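Local coordinates for inulin fructotransferase (Bacillus sp. snu-7, PDB 2INV), which catalyses the intramolecular fructosyl transfer that splits the fructan inulin, releasing a cyclic di-fructose product, at residues 125-130 with 136-141; 353-356 with 362-365; 377-380 with 385-388. All blocks are in the same frame, centred on the assembly; numbering follows the deposited sequence.

Contact 1: residues 125-130 with 136-141; sequences FLVKRA and SGIVFR. With 2PO (phosphonate), chain G.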
ATOM      1  N   PHE A 125      20.988   4.005 -15.595  1.00 13.36           N
ATOM      2  CA  PHE A 125      21.415   2.916 -14.741  1.00 13.55           C
ATOM      3  C   PHE A 125      21.099   1.586 -15.402  1.00 12.84           C
ATOM      4  O   PHE A 125      19.952   1.314 -15.771  1.00 13.59           O
ATOM      5  CB  PHE A 125      20.731   3.001 -13.372  1.00 12.31           C
ATOM      6  CG  PHE A 125      21.152   4.197 -12.570  1.00 13.86           C
ATOM      7  CD1 PHE A 125      20.460   5.400 -12.660  1.00 13.87           C
ATOM      8  CD2 PHE A 125      22.283   4.136 -11.760  1.00 12.87           C
ATOM      9  CE1 PHE A 125      20.894   6.522 -11.955  1.00 14.30           C
ATOM     10  CE2 PHE A 125      22.720   5.246 -11.060  1.00 15.43           C
ATOM     11  CZ  PHE A 125      22.019   6.448 -11.159  1.00 13.93           C
ATOM     12  N   LEU A 126      22.130   0.766 -15.559  1.00 12.69           N
ATOM     13  CA  LEU A 126      21.969  -0.547 -16.154  1.00 12.97           C
ATOM     14  C   LEU A 126      22.504  -1.558 -15.165  1.00 13.41           C
ATOM     15  O   LEU A 126      23.711  -1.641 -14.914  1.00 12.59           O
ATOM     16  CB  LEU A 126      22.723  -0.644 -17.475  1.00 13.18           C
ATOM     17  CG  LEU A 126      22.611  -1.985 -18.208  1.00 12.75           C
ATOM     18  CD1 LEU A 126      21.148  -2.345 -18.449  1.00 14.24           C
ATOM     19  CD2 LEU A 126      23.360  -1.888 -19.523  1.00 13.54           C
ATOM     20  N   VAL A 127      21.570  -2.304 -14.591  1.00 13.10           N
ATOM     21  CA  VAL A 127      21.872  -3.313 -13.600  1.00 12.57           C
ATOM     22  C   VAL A 127      22.029  -4.659 -14.284  1.00 13.77           C
ATOM     23  O   VAL A 127      21.089  -5.171 -14.897  1.00 12.70           O
ATOM     24  CB  VAL A 127      20.729  -3.388 -12.584  1.00 13.74           C
ATOM     25  CG1 VAL A 127      21.095  -4.302 -11.439  1.00 13.63           C
ATOM     26  CG2 VAL A 127      20.399  -1.988 -12.091  1.00 13.04           C
ATOM     27  N   LYS A 128      23.219  -5.235 -14.190  1.00 14.27           N
ATOM     28  CA  LYS A 128      23.444  -6.522 -14.816  1.00 15.63           C
ATOM     29  C   LYS A 128      24.732  -7.151 -14.351  1.00 15.88           C
ATOM     30  O   LYS A 128      25.696  -6.476 -14.007  1.00 15.88           O
ATOM     31  CB  LYS A 128      23.473  -6.382 -16.338  1.00 15.73           C
ATOM     32  CG  LYS A 128      24.589  -5.475 -16.847  1.00 16.19           C
ATOM     33  CD  LYS A 128      24.573  -5.420 -18.374  1.00 18.49           C
ATOM     34  CE  LYS A 128      25.734  -4.578 -18.882  1.00 19.42           C
ATOM     35  NZ  LYS A 128      25.852  -4.630 -20.364  1.00 20.57           N
ATOM     36  N   ARG A 129      24.734  -8.469 -14.324  1.00 16.05           N
ATOM     37  CA  ARG A 129      25.927  -9.178 -13.929  1.00 17.65           C
ATOM     38  C   ARG A 129      25.950 -10.555 -14.528  1.00 17.95           C
ATOM     39  O   ARG A 129      24.902 -11.176 -14.766  1.00 18.31           O
ATOM     40  CB  ARG A 129      26.043  -9.294 -12.417  1.00 17.74           C
ATOM     41  CG  ARG A 129      27.401  -9.821 -11.985  1.00 17.66           C
ATOM     42  CD  ARG A 129      27.560  -9.844 -10.484  1.00 17.45           C
ATOM     43  NE  ARG A 129      26.652 -10.793  -9.851  1.00 16.91           N
ATOM     44  CZ  ARG A 129      26.547 -10.956  -8.537  1.00 17.17           C
ATOM     45  NH1 ARG A 129      27.295 -10.230  -7.716  1.00 16.39           N
ATOM     46  NH2 ARG A 129      25.697 -11.845  -8.040  1.00 17.40           N
ATOM     47  N   ALA A 130      27.162 -11.008 -14.803  1.00 19.38           N
ATOM     48  CA  ALA A 130      27.351 -12.315 -15.372  1.00 20.53           C
ATOM     49  C   ALA A 130      27.697 -13.226 -14.223  1.00 21.42           C
ATOM     50  O   ALA A 130      27.894 -12.790 -13.087  1.00 22.01           O
ATOM     51  CB  ALA A 130      28.482 -12.292 -16.365  1.00 19.53           C
ATOM     52  N   SER A 136      20.833  -9.533  -6.102  1.00 15.22           N
ATOM     53  CA  SER A 136      19.788  -9.469  -5.113  1.00 16.15           C
ATOM     54  C   SER A 136      19.865  -8.249  -4.219  1.00 15.10           C
ATOM     55  O   SER A 136      20.918  -7.656  -4.032  1.00 13.39           O
ATOM     56  CB  SER A 136      19.826 -10.745  -4.267  1.00 18.01           C
ATOM     57  OG  SER A 136      18.672 -10.853  -3.452  1.00 24.37           O
ATOM     58  N   GLY A 137      18.711  -7.900  -3.667  1.00 14.92           N
ATOM     59  CA  GLY A 137      18.585  -6.778  -2.754  1.00 14.46           C
ATOM     60  C   GLY A 137      18.931  -5.373  -3.211  1.00 14.33           C
ATOM     61  O   GLY A 137      19.174  -4.501  -2.375  1.00 15.43           O
ATOM     62  N   ILE A 138      18.960  -5.119  -4.515  1.00 13.55           N
ATOM     63  CA  ILE A 138      19.283  -3.768  -4.972  1.00 12.90           C
ATOM     64  C   ILE A 138      18.090  -2.840  -4.781  1.00 12.22           C
ATOM     65  O   ILE A 138      16.955  -3.182  -5.121  1.00 11.68           O
ATOM     66  CB  ILE A 138      19.745  -3.754  -6.436  1.00 13.61           C
ATOM     67  CG1 ILE A 138      21.041  -4.571  -6.552  1.00 14.76           C
ATOM     68  CG2 ILE A 138      19.988  -2.321  -6.890  1.00 14.34           C
ATOM     69  CD1 ILE A 138      21.591  -4.673  -7.944  1.00 12.09           C
ATOM     70  N   VAL A 139      18.373  -1.666  -4.225  1.00 10.85           N
ATOM     71  CA  VAL A 139      17.360  -0.671  -3.921  1.00 11.82           C
ATOM     72  C   VAL A 139      17.636   0.694  -4.567  1.00 10.80           C
ATOM     73  O   VAL A 139      18.733   1.243  -4.421  1.00 10.38           O
ATOM     74  CB  VAL A 139      17.252  -0.495  -2.384  1.00 12.04           C
ATOM     75  CG1 VAL A 139      16.150   0.492  -2.052  1.00 13.07           C
ATOM     76  CG2 VAL A 139      16.998  -1.841  -1.735  1.00 12.82           C
ATOM     77  N   PHE A 140      16.638   1.230  -5.271  1.00  9.70           N
ATOM     78  CA  PHE A 140      16.730   2.540  -5.921  1.00 10.70           C
ATOM     79  C   PHE A 140      15.646   3.374  -5.267  1.00 10.79           C
ATOM     80  O   PHE A 140      14.463   3.071  -5.440  1.00  9.62           O
ATOM     81  CB  PHE A 140      16.407   2.438  -7.407  1.00 10.21           C
ATOM     82  CG  PHE A 140      17.544   1.957  -8.256  1.00 11.24           C
ATOM     83  CD1 PHE A 140      18.543   2.825  -8.687  1.00 11.29           C
ATOM     84  CD2 PHE A 140      17.595   0.629  -8.654  1.00 10.38           C
ATOM     85  CE1 PHE A 140      19.567   2.370  -9.505  1.00 12.16           C
ATOM     86  CE2 PHE A 140      18.616   0.166  -9.471  1.00 11.12           C
ATOM     87  CZ  PHE A 140      19.606   1.044  -9.899  1.00 11.72           C
ATOM     88  N   ARG A 141      16.006   4.424  -4.538  1.00 10.61           N
ATOM     89  CA  ARG A 141      14.949   5.185  -3.906  1.00 11.63           C
ATOM     90  C   ARG A 141      15.141   6.667  -3.667  1.00 11.09           C
ATOM     91  O   ARG A 141      16.248   7.186  -3.541  1.00 11.79           O
ATOM     92  CB  ARG A 141      14.585   4.531  -2.579  1.00 11.74           C
ATOM     93  CG  ARG A 141      15.640   4.708  -1.521  1.00 13.92           C
ATOM     94  CD  ARG A 141      15.317   3.908  -0.284  1.00 15.33           C
ATOM     95  NE  ARG A 141      14.080   4.358   0.341  1.00 16.64           N
ATOM     96  CZ  ARG A 141      13.547   3.786   1.416  1.00 16.35           C
ATOM     97  NH1 ARG A 141      14.148   2.743   1.980  1.00 17.19           N
ATOM     98  NH2 ARG A 141      12.419   4.256   1.930  1.00 16.04           N
TER
HETATM   99  P   2PO G1002      13.849   6.706   4.465  1.00 47.24           P
HETATM  100  O1P 2PO G1002      14.990   5.633   4.283  1.00 45.49           O
HETATM  101  O2P 2PO G1002      14.164   7.897   3.461  1.00 45.72           O
HETATM  102  O3P 2PO G1002      13.528   7.111   5.866  1.00 46.04           O

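Contact 2: residues 353-356 with 362-365; sequences ILIA and VVAL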
ATOM      1  N   ILE A 353     -16.352  -4.471 -22.147  1.00 11.61           N
ATOM      2  CA  ILE A 353     -15.547  -5.671 -21.951  1.00 12.80           C
ATOM      3  C   ILE A 353     -15.620  -6.624 -23.140  1.00 12.84           C
ATOM      4  O   ILE A 353     -16.695  -7.070 -23.543  1.00 13.88           O
ATOM      5  CB  ILE A 353     -15.966  -6.429 -20.674  1.00 12.45           C
ATOM      6  CG1 ILE A 353     -15.683  -5.556 -19.456  1.00 12.32           C
ATOM      7  CG2 ILE A 353     -15.209  -7.748 -20.567  1.00 13.21           C
ATOM      8  CD1 ILE A 353     -16.245  -6.094 -18.159  1.00 12.99           C
ATOM      9  N   LEU A 354     -14.458  -6.917 -23.715  1.00 13.38           N
ATOM     10  CA  LEU A 354     -14.376  -7.827 -24.847  1.00 12.03           C
ATOM     11  C   LEU A 354     -13.560  -9.055 -24.495  1.00 12.75           C
ATOM     12  O   LEU A 354     -12.400  -8.970 -24.075  1.00 10.04           O
ATOM     13  CB  LEU A 354     -13.751  -7.152 -26.073  1.00 12.95           C
ATOM     14  CG  LEU A 354     -13.465  -8.114 -27.229  1.00 11.91           C
ATOM     15  CD1 LEU A 354     -14.773  -8.684 -27.758  1.00 12.52           C
ATOM     16  CD2 LEU A 354     -12.714  -7.382 -28.329  1.00 11.73           C
ATOM     17  N   ILE A 355     -14.191 -10.201 -24.688  1.00 12.89           N
ATOM     18  CA  ILE A 355     -13.575 -11.484 -24.433  1.00 14.36           C
ATOM     19  C   ILE A 355     -13.246 -11.988 -25.841  1.00 15.06           C
ATOM     20  O   ILE A 355     -14.047 -12.647 -26.498  1.00 15.97           O
ATOM     21  CB  ILE A 355     -14.578 -12.385 -23.666  1.00 14.94           C
ATOM     22  CG1 ILE A 355     -15.070 -11.635 -22.418  1.00 13.89           C
ATOM     23  CG2 ILE A 355     -13.937 -13.694 -23.256  1.00 13.99           C
ATOM     24  CD1 ILE A 355     -13.962 -11.263 -21.433  1.00 15.64           C
ATOM     25  N   ALA A 356     -12.052 -11.612 -26.294  1.00 15.19           N
ATOM     26  CA  ALA A 356     -11.521 -11.921 -27.624  1.00 15.45           C
ATOM     27  C   ALA A 356     -11.446 -13.387 -27.992  1.00 15.56           C
ATOM     28  O   ALA A 356     -11.667 -13.764 -29.145  1.00 13.64           O
ATOM     29  CB  ALA A 356     -10.136 -11.291 -27.771  1.00 16.52           C
ATOM     30  N   VAL A 362     -15.073 -15.537 -16.820  1.00 11.55           N
ATOM     31  CA  VAL A 362     -16.235 -15.160 -16.031  1.00 11.71           C
ATOM     32  C   VAL A 362     -16.292 -13.653 -15.826  1.00 11.61           C
ATOM     33  O   VAL A 362     -15.326 -13.040 -15.362  1.00 11.54           O
ATOM     34  CB  VAL A 362     -16.192 -15.868 -14.669  1.00 12.76           C
ATOM     35  CG1 VAL A 362     -17.370 -15.447 -13.811  1.00 13.66           C
ATOM     36  CG2 VAL A 362     -16.198 -17.378 -14.876  1.00 11.93           C
ATOM     37  N   VAL A 363     -17.427 -13.063 -16.186  1.00 11.03           N
ATOM     38  CA  VAL A 363     -17.624 -11.632 -16.052  1.00 11.67           C
ATOM     39  C   VAL A 363     -18.864 -11.373 -15.202  1.00 11.66           C
ATOM     40  O   VAL A 363     -19.992 -11.550 -15.663  1.00 11.84           O
ATOM     41  CB  VAL A 363     -17.773 -10.992 -17.443  1.00 11.49           C
ATOM     42  CG1 VAL A 363     -18.052  -9.511 -17.314  1.00 13.26           C
ATOM     43  CG2 VAL A 363     -16.503 -11.230 -18.257  1.00 12.63           C
ATOM     44  N   ALA A 364     -18.641 -10.958 -13.957  1.00 12.59           N
ATOM     45  CA  ALA A 364     -19.735 -10.696 -13.033  1.00 11.87           C
ATOM     46  C   ALA A 364     -19.648  -9.372 -12.279  1.00 12.52           C
ATOM     47  O   ALA A 364     -18.562  -8.870 -11.991  1.00 12.47           O
ATOM     48  CB  ALA A 364     -19.847 -11.846 -12.041  1.00 12.64           C
ATOM     49  N   LEU A 365     -20.822  -8.834 -11.955  1.00 12.75           N
ATOM     50  CA  LEU A 365     -20.969  -7.575 -11.227  1.00 13.68           C
ATOM     51  C   LEU A 365     -20.042  -6.459 -11.696  1.00 14.24           C
ATOM     52  O   LEU A 365     -19.098  -6.074 -10.999  1.00 14.31           O
ATOM     53  CB  LEU A 365     -20.783  -7.803  -9.726  1.00 13.91           C
ATOM     54  CG  LEU A 365     -21.202  -6.620  -8.850  1.00 15.32           C
ATOM     55  CD1 LEU A 365     -22.648  -6.251  -9.151  1.00 16.97           C
ATOM     56  CD2 LEU A 365     -21.038  -6.980  -7.385  1.00 15.98           C
TER

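Contact 3: residues 377-380 with 385-388; sequences VVLD and HSKV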
ATOM      1  N   VAL A 377     -20.589  -6.075 -22.452  1.00 14.06           N
ATOM      2  CA  VAL A 377     -19.755  -7.242 -22.624  1.00 13.75           C
ATOM      3  C   VAL A 377     -19.983  -7.859 -23.985  1.00 13.66           C
ATOM      4  O   VAL A 377     -21.117  -8.000 -24.441  1.00 14.83           O
ATOM      5  CB  VAL A 377     -20.049  -8.300 -21.538  1.00 14.13           C
ATOM      6  CG1 VAL A 377     -19.074  -9.456 -21.668  1.00 13.95           C
ATOM      7  CG2 VAL A 377     -19.960  -7.671 -20.161  1.00 13.29           C
ATOM      8  N   VAL A 378     -18.890  -8.212 -24.640  1.00 12.85           N
ATOM      9  CA  VAL A 378     -18.968  -8.841 -25.942  1.00 12.19           C
ATOM     10  C   VAL A 378     -18.098 -10.077 -25.894  1.00 12.24           C
ATOM     11  O   VAL A 378     -16.927 -10.023 -25.529  1.00 11.82           O
ATOM     12  CB  VAL A 378     -18.454  -7.931 -27.069  1.00 12.52           C
ATOM     13  CG1 VAL A 378     -18.384  -8.710 -28.380  1.00 10.75           C
ATOM     14  CG2 VAL A 378     -19.371  -6.734 -27.239  1.00 12.05           C
ATOM     15  N   LEU A 379     -18.695 -11.202 -26.243  1.00 12.74           N
ATOM     16  CA  LEU A 379     -17.975 -12.460 -26.272  1.00 14.56           C
ATOM     17  C   LEU A 379     -17.838 -12.800 -27.738  1.00 15.26           C
ATOM     18  O   LEU A 379     -18.826 -12.974 -28.455  1.00 15.44           O
ATOM     19  CB  LEU A 379     -18.749 -13.553 -25.543  1.00 15.08           C
ATOM     20  CG  LEU A 379     -19.241 -13.357 -24.070  1.00 16.60           C
ATOM     21  CD1 LEU A 379     -18.296 -13.389 -23.110  1.00 17.72           C
ATOM     22  CD2 LEU A 379     -20.120 -12.347 -23.851  1.00 17.26           C
ATOM     23  N   ASP A 380     -16.594 -12.870 -28.176  1.00 16.58           N
ATOM     24  CA  ASP A 380     -16.270 -13.157 -29.558  1.00 17.96           C
ATOM     25  C   ASP A 380     -16.551 -14.625 -29.898  1.00 18.24           C
ATOM     26  O   ASP A 380     -16.485 -15.498 -29.027  1.00 18.23           O
ATOM     27  CB  ASP A 380     -14.813 -12.780 -29.779  1.00 19.13           C
ATOM     28  CG  ASP A 380     -14.384 -12.917 -31.210  1.00 21.10           C
ATOM     29  OD1 ASP A 380     -14.364 -11.908 -31.949  1.00 24.21           O
ATOM     30  OD2 ASP A 380     -14.043 -14.054 -31.596  1.00 20.93           O
ATOM     31  N   HIS A 385     -17.659 -21.468 -23.331  1.00 17.91           N
ATOM     32  CA  HIS A 385     -18.052 -21.625 -21.942  1.00 18.21           C
ATOM     33  C   HIS A 385     -17.873 -20.407 -21.016  1.00 17.53           C
ATOM     34  O   HIS A 385     -17.598 -20.555 -19.828  1.00 16.84           O
ATOM     35  CB  HIS A 385     -17.322 -22.859 -21.406  1.00 20.56           C
ATOM     36  CG  HIS A 385     -17.290 -23.994 -22.385  1.00 22.92           C
ATOM     37  ND1 HIS A 385     -18.378 -24.343 -23.157  1.00 24.68           N
ATOM     38  CD2 HIS A 385     -16.288 -24.832 -22.754  1.00 24.50           C
ATOM     39  CE1 HIS A 385     -18.049 -25.341 -23.957  1.00 24.69           C
ATOM     40  NE2 HIS A 385     -16.789 -25.657 -23.731  1.00 26.14           N
ATOM     41  N   SER A 386     -18.060 -19.205 -21.567  1.00 16.50           N
ATOM     42  CA  SER A 386     -17.942 -17.955 -20.802  1.00 16.27           C
ATOM     43  C   SER A 386     -19.171 -17.777 -19.916  1.00 16.25           C
ATOM     44  O   SER A 386     -20.204 -18.409 -20.151  1.00 15.17           O
ATOM     45  CB  SER A 386     -17.838 -16.744 -21.738  1.00 16.46           C
ATOM     46  OG  SER A 386     -16.827 -16.916 -22.715  1.00 17.78           O
ATOM     47  N   LYS A 387     -19.056 -16.924 -18.899  1.00 15.23           N
ATOM     48  CA  LYS A 387     -20.165 -16.657 -17.978  1.00 15.92           C
ATOM     49  C   LYS A 387     -20.313 -15.155 -17.762  1.00 15.47           C
ATOM     50  O   LYS A 387     -19.339 -14.474 -17.420  1.00 16.74           O
ATOM     51  CB  LYS A 387     -19.914 -17.295 -16.606  1.00 16.71           C
ATOM     52  CG  LYS A 387     -19.613 -18.777 -16.620  1.00 18.64           C
ATOM     53  CD  LYS A 387     -20.873 -19.609 -16.588  1.00 19.07           C
ATOM     54  CE  LYS A 387     -20.525 -21.064 -16.310  1.00 18.49           C
ATOM     55  NZ  LYS A 387     -21.699 -21.953 -16.493  1.00 17.13           N
ATOM     56  N   VAL A 388     -21.522 -14.633 -17.942  1.00 14.70           N
ATOM     57  CA  VAL A 388     -21.741 -13.210 -17.728  1.00 13.38           C
ATOM     58  C   VAL A 388     -22.908 -13.013 -16.772  1.00 13.25           C
ATOM     59  O   VAL A 388     -24.060 -13.346 -17.090  1.00 13.55           O
ATOM     60  CB  VAL A 388     -22.011 -12.475 -19.055  1.00 12.98           C
ATOM     61  CG1 VAL A 388     -22.086 -10.976 -18.818  1.00 12.36           C
ATOM     62  CG2 VAL A 388     -20.905 -12.793 -20.050  1.00 11.80           C
TER

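Contact 1: residues 125-130 with 136-141
F125 and V127 face F140 and I138 from a chain running in the opposite direction, with CA atoms 10.0 Å apart for F125 and F140 and 9.0 Å for V127 and I138, a gap bridged by side chains. The two phenylalanines form an offset edge-to-face pair: the edge of the F140 ring is directed at the face of F125, their centroids lie 5.6 Å apart and their planes meet at 68°. V127 holds its CG1 methyl opposite the backbone N (chi1 -173°), which sends one branch to each of two partners. CG1 meets I138 CD1 tip to tip at 3.5 Å, while CG2 comes in at the rim of the F140 ring, in its plane, 3.8 Å from CZ. Such inward-facing apolar groups on successive strands of one turn fill the interior of a right-handed parallel beta-helix, and here I82 from strand 80-84 and I175 and M178 from strand 174-181 also pack on F140. An alanine in place of F140 would probably open a gap between the two strands, robbing F125 of its ring partner and V127 CG2 of its support. The next residue, R141, belongs to the subunit interface: it packs on R141 of each of the two neighbouring subunits, and O1P of the phosphonate lies over one face of its guanidinium, displaced from the middle, 3.7 Å from R141 CZ.

Contact 2: residues 353-356 with 362-365
Within one late turn of the right-handed parallel beta-helix, I353 and I355 on one strand and V363 on the next meet across the interior of the coil. The strands run in opposite senses on different faces, and the CA atoms of I353 and V363, the nearest pair, are 8.6 Å apart. At that spacing the backbones do not bond to each other, and the contact is made by apolar side chains, with V363 offering one methyl to each isoleucine. Its CG1 lies 4.0 Å from I353 CD1, the two side chains lying alongside and pointing in opposite senses; its CG2 lies 4.1 Å from I355 CD1, and this second pair meets tip to tip. Because I353 and I355 are two positions apart on a strand, both project inward, yet their ends are set differently. I353 is extended beyond CG1 (chi2 171°), whereas I355 is bent there (chi2 -61°), and in both cases it is the terminal CD1 that reaches the valine. The area buried between the segments is modest, 107 Å². The same side chains also pack on neighbouring turns: I353 rests on I329 and F334 of strand 328-337, and V363 on V377 of strand 375-379. Beyond V363, the chain turns a corner at L365, where A364 packs on L365 of a second subunit and L365 on A364 of the third. Strand 351-357 itself lies between two parallel neighbours, with backbone hydrogen bonds from L354 to V320 and I322 of strand 320-323 and from I353 to H376 and V378 of strand 375-379.

Contact 3: residues 377-380 with 385-388
L379 sets its CG opposite its own carbonyl carbon (chi1 -54°), and V388, with CG1 anti to the backbone N (chi1 -174°), puts CG2 in the corresponding place, anti to the carbonyl carbon, so that a forked leucine end and a valine methyl come together between the strands. The fork serves two partners. L379 CD2 lies 3.9 Å from V388 CG2, the side chains passing flank to flank, while L379 CD1 sits 3.7 Å from S386 CB. S386 OG is also close, 3.8 Å from L379 CD1, so the serine meets the leucine through both its CB and its OG, a van der Waals contact. Further along, V377 and V388 meet end to end, with V377 CG1 4.1 Å from V388 CG2. Backbones here run antiparallel on separate faces of the beta-helix, with CA atoms of L379 and S386 7.8 Å apart, and the link between them is made by inward-facing groups. The turn joining the two segments is tied down at its start, where D380 OD2 accepts a hydrogen bond from S382 N and D380 O one from T383 OG1. On the side of the strand turned away from the interior, K387 reaches a second subunit, where its NZ is hydrogen-bonded to P410 O. Strand 375-379 is flanked by strands 351-357 and 397-399, with V377 and L379 both bonded through their backbones to T398, and strand 387-389 lies between strands 362-370 and 405-407.

Overall arrangement
The three contacts follow one another along the chain, each joining two successive strands of one turn of the beta-helix. Contact 1 belongs to an early turn, on the opposite side of the chain's centre from the others; its centre is about 39 Å from that of contact 2 and about 43 Å from that of contact 3. Contacts 2 and 3 are stacked as neighbouring turns, with centres about 6 Å apart and both inside the family's beta-helix repeat. Their strands pair in parallel, through probable hydrogen bonds of 2.7 Å from V363 N to K387 O and from V378 N to I353 O. Apolar packing thus spans each turn, while backbone bonding links one turn to the next.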